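NalP translocator (Neisseria meningitidis, PDB 1UYN) forms the outer-membrane beta-barrel domain of an autotransporter, a hydrophilic pore through which the secreted protease passenger domain reaches the bacterial surface. Local coordinates at residues A[47-52]-A[68-73]; A[88-93]-A[105-110]. All coordinates share one frame; numbering follows the deposited sequence.

Contact 1: A[47-52]-A[68-73]. With CXE (pentaethylene glycol monodecyl ether), chain B.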
ATOM      1  N   ALA A  47       6.679  -3.254  14.601  1.00 24.29           N
ATOM      2  CA  ALA A  47       5.244  -3.572  14.570  1.00 24.77           C
ATOM      3  C   ALA A  47       4.451  -2.302  14.268  1.00 25.08           C
ATOM      4  O   ALA A  47       4.667  -1.275  14.913  1.00 25.10           O
ATOM      5  CB  ALA A  47       4.803  -4.134  15.917  1.00 24.34           C
ATOM      6  N   GLN A  48       3.514  -2.388  13.332  1.00 25.59           N
ATOM      7  CA  GLN A  48       2.846  -1.219  12.747  1.00 26.06           C
ATOM      8  C   GLN A  48       1.356  -1.503  12.502  1.00 26.63           C
ATOM      9  O   GLN A  48       0.968  -2.609  12.114  1.00 25.29           O
ATOM     10  CB  GLN A  48       3.492  -0.870  11.389  1.00 26.13           C
ATOM     11  CG  GLN A  48       4.176   0.456  11.295  1.00 28.22           C
ATOM     12  CD  GLN A  48       5.332   0.493  10.288  1.00 31.83           C
ATOM     13  OE1 GLN A  48       5.126   0.725   9.105  1.00 38.64           O
ATOM     14  NE2 GLN A  48       6.541   0.273  10.762  1.00 31.56           N
ATOM     15  N   THR A  49       0.537  -0.478  12.735  1.00 27.52           N
ATOM     16  CA  THR A  49      -0.811  -0.387  12.169  1.00 28.01           C
ATOM     17  C   THR A  49      -0.972   0.746  11.148  1.00 27.75           C
ATOM     18  O   THR A  49      -0.768   1.912  11.471  1.00 26.68           O
ATOM     19  CB  THR A  49      -1.798  -0.153  13.290  1.00 28.13           C
ATOM     20  OG1 THR A  49      -1.677  -1.224  14.215  1.00 28.86           O
ATOM     21  CG2 THR A  49      -3.242  -0.260  12.781  1.00 27.59           C
ATOM     22  N   GLN A  50      -1.371   0.404   9.931  1.00 28.28           N
ATOM     23  CA  GLN A  50      -1.713   1.416   8.931  1.00 28.86           C
ATOM     24  C   GLN A  50      -3.231   1.422   8.776  1.00 28.48           C
ATOM     25  O   GLN A  50      -3.778   0.395   8.488  1.00 28.93           O
ATOM     26  CB  GLN A  50      -1.002   1.106   7.616  1.00 28.89           C
ATOM     27  CG  GLN A  50      -1.540   1.831   6.381  1.00 31.70           C
ATOM     28  CD  GLN A  50      -0.910   1.301   5.058  1.00 36.05           C
ATOM     29  OE1 GLN A  50      -1.633   0.869   4.136  1.00 39.56           O
ATOM     30  NE2 GLN A  50       0.426   1.351   4.967  1.00 37.49           N
ATOM     31  N   GLN A  51      -3.903   2.548   9.034  1.00 28.64           N
ATOM     32  CA  GLN A  51      -5.336   2.745   8.685  1.00 28.91           C
ATOM     33  C   GLN A  51      -5.513   3.574   7.388  1.00 27.73           C
ATOM     34  O   GLN A  51      -4.781   4.509   7.139  1.00 27.09           O
ATOM     35  CB  GLN A  51      -6.125   3.425   9.815  1.00 29.14           C
ATOM     36  CG  GLN A  51      -5.997   2.783  11.206  1.00 33.11           C
ATOM     37  CD  GLN A  51      -6.534   1.332  11.275  1.00 38.62           C
ATOM     38  OE1 GLN A  51      -6.124   0.554  12.142  1.00 41.87           O
ATOM     39  NE2 GLN A  51      -7.458   0.985  10.385  1.00 39.68           N
ATOM     40  N   ASP A  52      -6.516   3.222   6.595  1.00 27.41           N
ATOM     41  CA  ASP A  52      -6.796   3.808   5.279  1.00 26.71           C
ATOM     42  C   ASP A  52      -8.251   4.196   5.219  1.00 25.99           C
ATOM     43  O   ASP A  52      -9.084   3.517   5.803  1.00 25.99           O
ATOM     44  CB  ASP A  52      -6.524   2.792   4.185  1.00 26.59           C
ATOM     45  CG  ASP A  52      -5.089   2.755   3.778  1.00 28.82           C
ATOM     46  OD1 ASP A  52      -4.613   3.794   3.256  1.00 34.44           O
ATOM     47  OD2 ASP A  52      -4.341   1.753   3.932  1.00 32.13           O
ATOM     48  N   SER A  68      -7.513  -1.526   7.421  1.00 20.33           N
ATOM     49  CA  SER A  68      -6.594  -1.680   8.514  1.00 20.61           C
ATOM     50  C   SER A  68      -5.580  -2.781   8.223  1.00 20.63           C
ATOM     51  O   SER A  68      -5.950  -3.879   7.871  1.00 21.51           O
ATOM     52  CB  SER A  68      -7.398  -2.087   9.722  1.00 20.42           C
ATOM     53  OG  SER A  68      -6.588  -2.058  10.874  1.00 22.73           O
ATOM     54  N   THR A  69      -4.313  -2.523   8.463  1.00 20.62           N
ATOM     55  CA  THR A  69      -3.265  -3.498   8.194  1.00 20.62           C
ATOM     56  C   THR A  69      -2.325  -3.558   9.357  1.00 20.63           C
ATOM     57  O   THR A  69      -1.749  -2.549   9.699  1.00 20.31           O
ATOM     58  CB  THR A  69      -2.458  -3.051   6.972  1.00 21.15           C
ATOM     59  OG1 THR A  69      -3.342  -2.822   5.873  1.00 19.73           O
ATOM     60  CG2 THR A  69      -1.513  -4.182   6.495  1.00 21.85           C
ATOM     61  N   GLN A  70      -2.173  -4.729   9.979  1.00 21.85           N
ATOM     62  CA  GLN A  70      -1.099  -4.936  10.969  1.00 22.28           C
ATOM     63  C   GLN A  70       0.081  -5.583  10.287  1.00 21.35           C
ATOM     64  O   GLN A  70      -0.084  -6.497   9.488  1.00 21.32           O
ATOM     65  CB  GLN A  70      -1.522  -5.791  12.142  1.00 22.79           C
ATOM     66  CG  GLN A  70      -2.969  -5.574  12.630  1.00 27.72           C
ATOM     67  CD  GLN A  70      -3.302  -4.139  12.892  1.00 32.27           C
ATOM     68  OE1 GLN A  70      -2.734  -3.529  13.795  1.00 37.27           O
ATOM     69  NE2 GLN A  70      -4.220  -3.590  12.110  1.00 33.75           N
ATOM     70  N   THR A  71       1.264  -5.062  10.572  1.00 20.43           N
ATOM     71  CA  THR A  71       2.488  -5.600  10.018  1.00 19.89           C
ATOM     72  C   THR A  71       3.492  -5.787  11.117  1.00 19.01           C
ATOM     73  O   THR A  71       3.606  -4.946  12.004  1.00 19.68           O
ATOM     74  CB  THR A  71       3.066  -4.638   8.948  1.00 19.69           C
ATOM     75  OG1 THR A  71       3.222  -3.319   9.508  1.00 19.89           O
ATOM     76  CG2 THR A  71       2.070  -4.465   7.797  1.00 19.80           C
ATOM     77  N   VAL A  72       4.219  -6.885  11.047  1.00 18.37           N
ATOM     78  CA  VAL A  72       5.442  -7.063  11.805  1.00 18.17           C
ATOM     79  C   VAL A  72       6.556  -7.231  10.789  1.00 18.25           C
ATOM     80  O   VAL A  72       6.340  -7.793   9.728  1.00 17.48           O
ATOM     81  CB  VAL A  72       5.356  -8.238  12.735  1.00 17.85           C
ATOM     82  CG1 VAL A  72       6.684  -8.505  13.389  1.00 19.85           C
ATOM     83  CG2 VAL A  72       4.350  -7.969  13.808  1.00 18.01           C
ATOM     84  N   GLY A  73       7.747  -6.726  11.116  1.00 18.65           N
ATOM     85  CA  GLY A  73       8.824  -6.632  10.141  1.00 18.58           C
ATOM     86  C   GLY A  73      10.197  -6.504  10.776  1.00 18.70           C
ATOM     87  O   GLY A  73      10.326  -6.108  11.898  1.00 18.39           O
TER
HETATM   88  C1  CXE B2085      -5.960  -7.308  10.970  0.50 64.07           C
HETATM   89  C2  CXE B2085      -5.618  -8.240  12.121  0.50 63.99           C
HETATM   90  C3  CXE B2085      -4.254  -8.919  11.967  1.00 62.77           C
HETATM   91  C4  CXE B2085      -3.605  -9.257  13.312  1.00 61.59           C
HETATM   92  C5  CXE B2085      -2.315 -10.056  13.126  1.00 60.94           C
HETATM   93  C6  CXE B2085      -0.999  -9.269  13.273  1.00 59.54           C
HETATM   94  C7  CXE B2085      -0.045  -9.421  12.064  1.00 58.42           C
HETATM   95  C8  CXE B2085       1.355  -9.916  12.451  1.00 57.36           C
HETATM   96  C9  CXE B2085       2.069 -10.849  11.449  1.00 56.10           C
HETATM   97  C10 CXE B2085       2.674 -12.084  12.148  1.00 54.95           C
HETATM   98  O11 CXE B2085       3.985 -12.459  11.707  1.00 52.40           O
HETATM   99  C12 CXE B2085       5.011 -11.701  12.349  1.00 53.43           C
HETATM  100  C13 CXE B2085       6.417 -12.035  11.838  1.00 54.70           C
HETATM  101  O14 CXE B2085       6.885 -11.316  10.652  1.00 55.07           O
HETATM  102  C15 CXE B2085       8.335 -11.224  10.598  1.00 53.86           C
HETATM  103  C16 CXE B2085       8.944 -11.014   9.204  1.00 52.65           C
HETATM  104  O17 CXE B2085       9.691 -12.149   8.744  1.00 50.61           O
HETATM  105  C18 CXE B2085      11.093 -12.130   9.031  1.00 50.27           C
HETATM  106  C19 CXE B2085      11.782 -13.342   8.399  1.00 49.56           C
HETATM  107  O20 CXE B2085      13.179 -13.417   8.751  1.00 49.26           O
HETATM  108  C21 CXE B2085      13.923 -14.276   7.874  1.00 48.64           C
HETATM  109  C22 CXE B2085      15.045 -15.029   8.582  1.00 47.47           C
HETATM  110  O23 CXE B2085      16.302 -14.414   8.300  1.00 46.66           O
HETATM  111  C24 CXE B2085      17.256 -15.162   7.535  1.00 46.17           C
HETATM  112  C25 CXE B2085      18.566 -14.383   7.334  1.00 45.42           C
HETATM  113  O26 CXE B2085      18.625 -13.804   6.033  1.00 43.34           O
HETATM  114  O   HOH W   1      -4.453  -0.417   5.729  1.00 44.60           O

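Contact 2: A[88-93]-A[105-110]. With CXE (pentaethylene glycol monodecyl ether), chain B.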
ATOM      1  N   LEU A  88       5.732  -8.919   7.203  1.00 19.80           N
ATOM      2  CA  LEU A  88       4.550  -9.736   7.037  1.00 20.55           C
ATOM      3  C   LEU A  88       3.354  -8.930   7.492  1.00 19.98           C
ATOM      4  O   LEU A  88       3.375  -8.263   8.510  1.00 17.07           O
ATOM      5  CB  LEU A  88       4.700 -11.011   7.808  1.00 21.05           C
ATOM      6  CG  LEU A  88       4.217 -12.223   7.039  1.00 26.39           C
ATOM      7  CD1 LEU A  88       5.099 -13.467   7.256  1.00 28.27           C
ATOM      8  CD2 LEU A  88       2.767 -12.470   7.514  1.00 29.32           C
ATOM      9  N   GLY A  89       2.326  -8.959   6.651  1.00 21.09           N
ATOM     10  CA  GLY A  89       1.218  -8.050   6.762  1.00 21.27           C
ATOM     11  C   GLY A  89      -0.038  -8.855   6.655  1.00 21.77           C
ATOM     12  O   GLY A  89      -0.175  -9.664   5.730  1.00 20.86           O
ATOM     13  N   MET A  90      -0.938  -8.602   7.610  1.00 22.30           N
ATOM     14  CA  MET A  90      -2.310  -9.056   7.562  1.00 22.68           C
ATOM     15  C   MET A  90      -3.267  -7.866   7.543  1.00 21.99           C
ATOM     16  O   MET A  90      -3.197  -6.951   8.356  1.00 21.61           O
ATOM     17  CB  MET A  90      -2.559 -10.037   8.687  1.00 23.42           C
ATOM     18  CG  MET A  90      -1.591 -11.230   8.551  1.00 29.19           C
ATOM     19  SD  MET A  90      -1.832 -12.770   9.599  1.00 45.43           S
ATOM     20  CE  MET A  90      -0.206 -13.795   9.253  1.00 42.69           C
ATOM     21  N   GLY A  91      -4.144  -7.885   6.552  1.00 21.71           N
ATOM     22  CA  GLY A  91      -5.024  -6.790   6.238  1.00 21.34           C
ATOM     23  C   GLY A  91      -6.499  -7.140   6.318  1.00 21.15           C
ATOM     24  O   GLY A  91      -6.939  -8.243   6.076  1.00 20.57           O
ATOM     25  N   ARG A  92      -7.279  -6.157   6.678  1.00 21.19           N
ATOM     26  CA  ARG A  92      -8.692  -6.271   6.540  1.00 21.99           C
ATOM     27  C   ARG A  92      -9.142  -4.931   6.017  1.00 20.76           C
ATOM     28  O   ARG A  92      -8.815  -3.909   6.579  1.00 19.82           O
ATOM     29  CB  ARG A  92      -9.331  -6.582   7.882  1.00 22.83           C
ATOM     30  CG  ARG A  92     -10.770  -6.148   7.964  1.00 26.82           C
ATOM     31  CD  ARG A  92     -11.763  -7.257   7.834  1.00 31.40           C
ATOM     32  NE  ARG A  92     -12.155  -7.707   9.170  1.00 35.51           N
ATOM     33  CZ  ARG A  92     -12.646  -8.914   9.422  1.00 38.96           C
ATOM     34  NH1 ARG A  92     -12.825  -9.800   8.422  1.00 39.23           N
ATOM     35  NH2 ARG A  92     -12.963  -9.229  10.680  1.00 39.84           N
ATOM     36  N   SER A  93      -9.890  -4.945   4.932  1.00 19.97           N
ATOM     37  CA  SER A  93     -10.333  -3.714   4.320  1.00 19.69           C
ATOM     38  C   SER A  93     -11.783  -3.884   3.885  1.00 19.15           C
ATOM     39  O   SER A  93     -12.263  -5.007   3.814  1.00 19.59           O
ATOM     40  CB  SER A  93      -9.422  -3.372   3.147  1.00 19.53           C
ATOM     41  OG  SER A  93      -9.929  -3.963   1.973  1.00 19.69           O
ATOM     42  N   ASP A 105      -9.862  -9.701   2.978  1.00 20.11           N
ATOM     43  CA  ASP A 105      -8.816 -10.142   3.865  1.00 19.39           C
ATOM     44  C   ASP A 105      -7.571 -10.392   3.111  1.00 18.72           C
ATOM     45  O   ASP A 105      -7.601 -10.938   2.018  1.00 18.17           O
ATOM     46  CB  ASP A 105      -9.222 -11.436   4.519  1.00 19.79           C
ATOM     47  CG  ASP A 105     -10.289 -11.232   5.458  1.00 21.11           C
ATOM     48  OD1 ASP A 105     -10.509 -10.084   5.925  1.00 26.91           O
ATOM     49  OD2 ASP A 105     -10.972 -12.161   5.802  1.00 24.79           O
ATOM     50  N   SER A 106      -6.439 -10.043   3.689  1.00 18.51           N
ATOM     51  CA  SER A 106      -5.217 -10.239   2.925  1.00 18.93           C
ATOM     52  C   SER A 106      -4.028 -10.612   3.747  1.00 18.88           C
ATOM     53  O   SER A 106      -3.893 -10.268   4.932  1.00 18.22           O
ATOM     54  CB  SER A 106      -4.929  -9.018   2.079  1.00 18.75           C
ATOM     55  OG  SER A 106      -4.853  -7.851   2.898  1.00 20.98           O
ATOM     56  N   ILE A 107      -3.188 -11.411   3.124  1.00 19.95           N
ATOM     57  CA  ILE A 107      -1.939 -11.809   3.753  1.00 20.90           C
ATOM     58  C   ILE A 107      -0.844 -11.619   2.769  1.00 20.22           C
ATOM     59  O   ILE A 107      -0.874 -12.180   1.705  1.00 19.58           O
ATOM     60  CB  ILE A 107      -1.992 -13.242   4.301  1.00 21.10           C
ATOM     61  CG1 ILE A 107      -3.029 -13.271   5.440  1.00 22.75           C
ATOM     62  CG2 ILE A 107      -0.607 -13.644   4.829  1.00 21.02           C
ATOM     63  CD1 ILE A 107      -3.320 -14.663   6.070  1.00 23.62           C
ATOM     64  N   SER A 108       0.150 -10.849   3.186  1.00 20.40           N
ATOM     65  CA  SER A 108       1.193 -10.399   2.295  1.00 20.16           C
ATOM     66  C   SER A 108       2.527 -10.395   2.962  1.00 20.33           C
ATOM     67  O   SER A 108       2.656  -9.971   4.124  1.00 20.04           O
ATOM     68  CB  SER A 108       0.905  -8.970   1.849  1.00 20.35           C
ATOM     69  OG  SER A 108      -0.342  -8.878   1.213  1.00 19.17           O
ATOM     70  N   LEU A 109       3.516 -10.824   2.189  1.00 20.40           N
ATOM     71  CA  LEU A 109       4.900 -10.692   2.517  1.00 20.74           C
ATOM     72  C   LEU A 109       5.496  -9.550   1.701  1.00 21.43           C
ATOM     73  O   LEU A 109       5.366  -9.499   0.501  1.00 21.83           O
ATOM     74  CB  LEU A 109       5.604 -11.959   2.166  1.00 20.68           C
ATOM     75  CG  LEU A 109       7.124 -11.822   2.153  1.00 23.67           C
ATOM     76  CD1 LEU A 109       7.717 -11.478   3.552  1.00 23.27           C
ATOM     77  CD2 LEU A 109       7.708 -13.146   1.605  1.00 27.46           C
ATOM     78  N   PHE A 110       6.196  -8.639   2.355  1.00 22.07           N
ATOM     79  CA  PHE A 110       6.923  -7.585   1.655  1.00 22.11           C
ATOM     80  C   PHE A 110       8.409  -7.705   1.885  1.00 20.89           C
ATOM     81  O   PHE A 110       8.817  -8.002   2.978  1.00 20.46           O
ATOM     82  CB  PHE A 110       6.456  -6.232   2.168  1.00 22.66           C
ATOM     83  CG  PHE A 110       4.972  -6.076   2.149  1.00 24.07           C
ATOM     84  CD1 PHE A 110       4.200  -6.595   3.162  1.00 25.84           C
ATOM     85  CD2 PHE A 110       4.348  -5.445   1.097  1.00 24.81           C
ATOM     86  CE1 PHE A 110       2.828  -6.450   3.135  1.00 26.25           C
ATOM     87  CE2 PHE A 110       2.994  -5.301   1.084  1.00 26.12           C
ATOM     88  CZ  PHE A 110       2.234  -5.794   2.117  1.00 25.64           C
TER
HETATM   89  C1  CXE B2085      -5.960  -7.308  10.970  0.50 64.07           C
HETATM   90  C2  CXE B2085      -5.618  -8.240  12.121  0.50 63.99           C
HETATM   91  C3  CXE B2085      -4.254  -8.919  11.967  1.00 62.77           C
HETATM   92  C4  CXE B2085      -3.605  -9.257  13.312  1.00 61.59           C
HETATM   93  C5  CXE B2085      -2.315 -10.056  13.126  1.00 60.94           C
HETATM   94  C6  CXE B2085      -0.999  -9.269  13.273  1.00 59.54           C
HETATM   95  C7  CXE B2085      -0.045  -9.421  12.064  1.00 58.42           C
HETATM   96  C8  CXE B2085       1.355  -9.916  12.451  1.00 57.36           C
HETATM   97  C9  CXE B2085       2.069 -10.849  11.449  1.00 56.10           C
HETATM   98  C10 CXE B2085       2.674 -12.084  12.148  1.00 54.95           C
HETATM   99  O11 CXE B2085       3.985 -12.459  11.707  1.00 52.40           O
HETATM  100  C12 CXE B2085       5.011 -11.701  12.349  1.00 53.43           C
HETATM  101  C13 CXE B2085       6.417 -12.035  11.838  1.00 54.70           C
HETATM  102  O14 CXE B2085       6.885 -11.316  10.652  1.00 55.07           O
HETATM  103  C15 CXE B2085       8.335 -11.224  10.598  1.00 53.86           C
HETATM  104  C16 CXE B2085       8.944 -11.014   9.204  1.00 52.65           C
HETATM  105  O17 CXE B2085       9.691 -12.149   8.744  1.00 50.61           O
HETATM  106  C18 CXE B2085      11.093 -12.130   9.031  1.00 50.27           C
HETATM  107  C19 CXE B2085      11.782 -13.342   8.399  1.00 49.56           C
HETATM  108  O20 CXE B2085      13.179 -13.417   8.751  1.00 49.26           O
HETATM  109  C21 CXE B2085      13.923 -14.276   7.874  1.00 48.64           C
HETATM  110  C22 CXE B2085      15.045 -15.029   8.582  1.00 47.47           C
HETATM  111  O23 CXE B2085      16.302 -14.414   8.300  1.00 46.66           O
HETATM  112  C24 CXE B2085      17.256 -15.162   7.535  1.00 46.17           C
HETATM  113  C25 CXE B2085      18.566 -14.383   7.334  1.00 45.42           C
HETATM  114  O26 CXE B2085      18.625 -13.804   6.033  1.00 43.34           O

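Contact 1: A[47-52]-A[68-73]
With chi1 at -58° Thr49 turns its hydroxyl beside its own backbone N, and a fold at chi2 (-52°) carries the Gln70 amide alongside it. The two side chains run abreast on the outer, detergent-facing side of an antiparallel beta hairpin, the first of the twelve-stranded autotransporter barrel. Thr49 OG1 donates to Gln70 OE1 at 2.6 Å, its oxygen tilted from the amide plane, and Thr49 CG2 packs against the same amide. Gln51 is also bent, and its amide reaches across to Ser68, whose OG donates to Gln51 OE1 at 2.9 Å, approaching the C=O from the side (102°) rather than end-on.

Two hydrogen-bonded pairs join the backbones, Gln48 with Thr71 and Gln50 with Thr69, each by two N-H...O=C bonds; Gln50 N to Thr69 O measures 3.0 Å. Ala47–Val72, Thr49–Gln70 and Gln51–Ser68 are non-hydrogen-bonded pairs, where CA-H groups lean on carbonyl oxygens of the partner strand.

Gln48, Gln50, Thr69 and Thr71 point into the barrel, where helix 12-34 fills the pore. Thr71 and Gln48 are neighbours there, and Gln48 and Gln50 touch the helix. Thr69 OG1 is hydrogen-bonded to Arg28, and Asp52 OD1 makes a salt bridge with Arg27, tying the hairpin to the plug. A water adds a bridge between the strands, joining Gln50 O, Asp52 OD2 and Thr69 OG1, the last at 2.7 Å.

On the outer surface the detergent pentaethylene glycol monodecyl ether lies along strand 68-73. Its alkyl chain crosses Gln70, with C3 at 3.6 Å from Gln70 CG, and the start of its ether portion reaches Val72, whose CB is 3.5 Å from detergent C12.

Contact 2: A[88-93]-A[105-110]
Met90 and Ile107 touch on the outer face of a second antiparallel hairpin of the transmembrane barrel. The apolar contacts gather here: Met90 and Ile107 run abreast, Met90 CG 4.0 Å from Ile107 CG1, and Leu88 CD2 approaches Ile107 CG2 more loosely. The detergent borders this surface, its O14 3.6 Å from Leu88 CB.

Backbone hydrogen bonds join Gly89 to Ser108 and Gly91 to Ser106, two to each pair. Gly89 N lies 2.7 Å from Ser108 O and meets that oxygen nearly end-on; Ser106 N instead comes from above the carbonyl plane of Gly91.

Arg92 and Asp105 form a salt bridge whose hydrogen bond, Arg92 NH1 to Asp105 OD1 at 3.4 Å, is weak. Arg92, bent at chi2 and chi3, runs beside Asp105, with the guanidinium and carboxylate planes 41° apart.

The pore side holds two glycines against the serines and an aromatic ring. Ser108 OG is hydrogen-bonded to Gln25 of helix 12-34, and Phe110 packs on Arg28 and Val32 of the same helix. Gly89 CA meets the ring at its edge, 4.3 Å from Phe110 CE1.

From the N terminus the chain first supplies helix 12-34 inside the pore, then begins the barrel wall. Contact 1 closes the loop between strands 43-57 and 62-79; only afterwards does contact 2 close the next, between 82-97 and 100-117. The two are in series, neither nested nor crossed, as expected of an up-and-down meander. The shared seam is strand 62-79 against 82-97, where probable backbone bonds such as Val72 O to Leu88 N make four consecutive strands continuous. One detergent molecule spans that seam outside, while the helix touches both hairpins inside. Strand 43-57 also pairs with 295-307, closing the barrel.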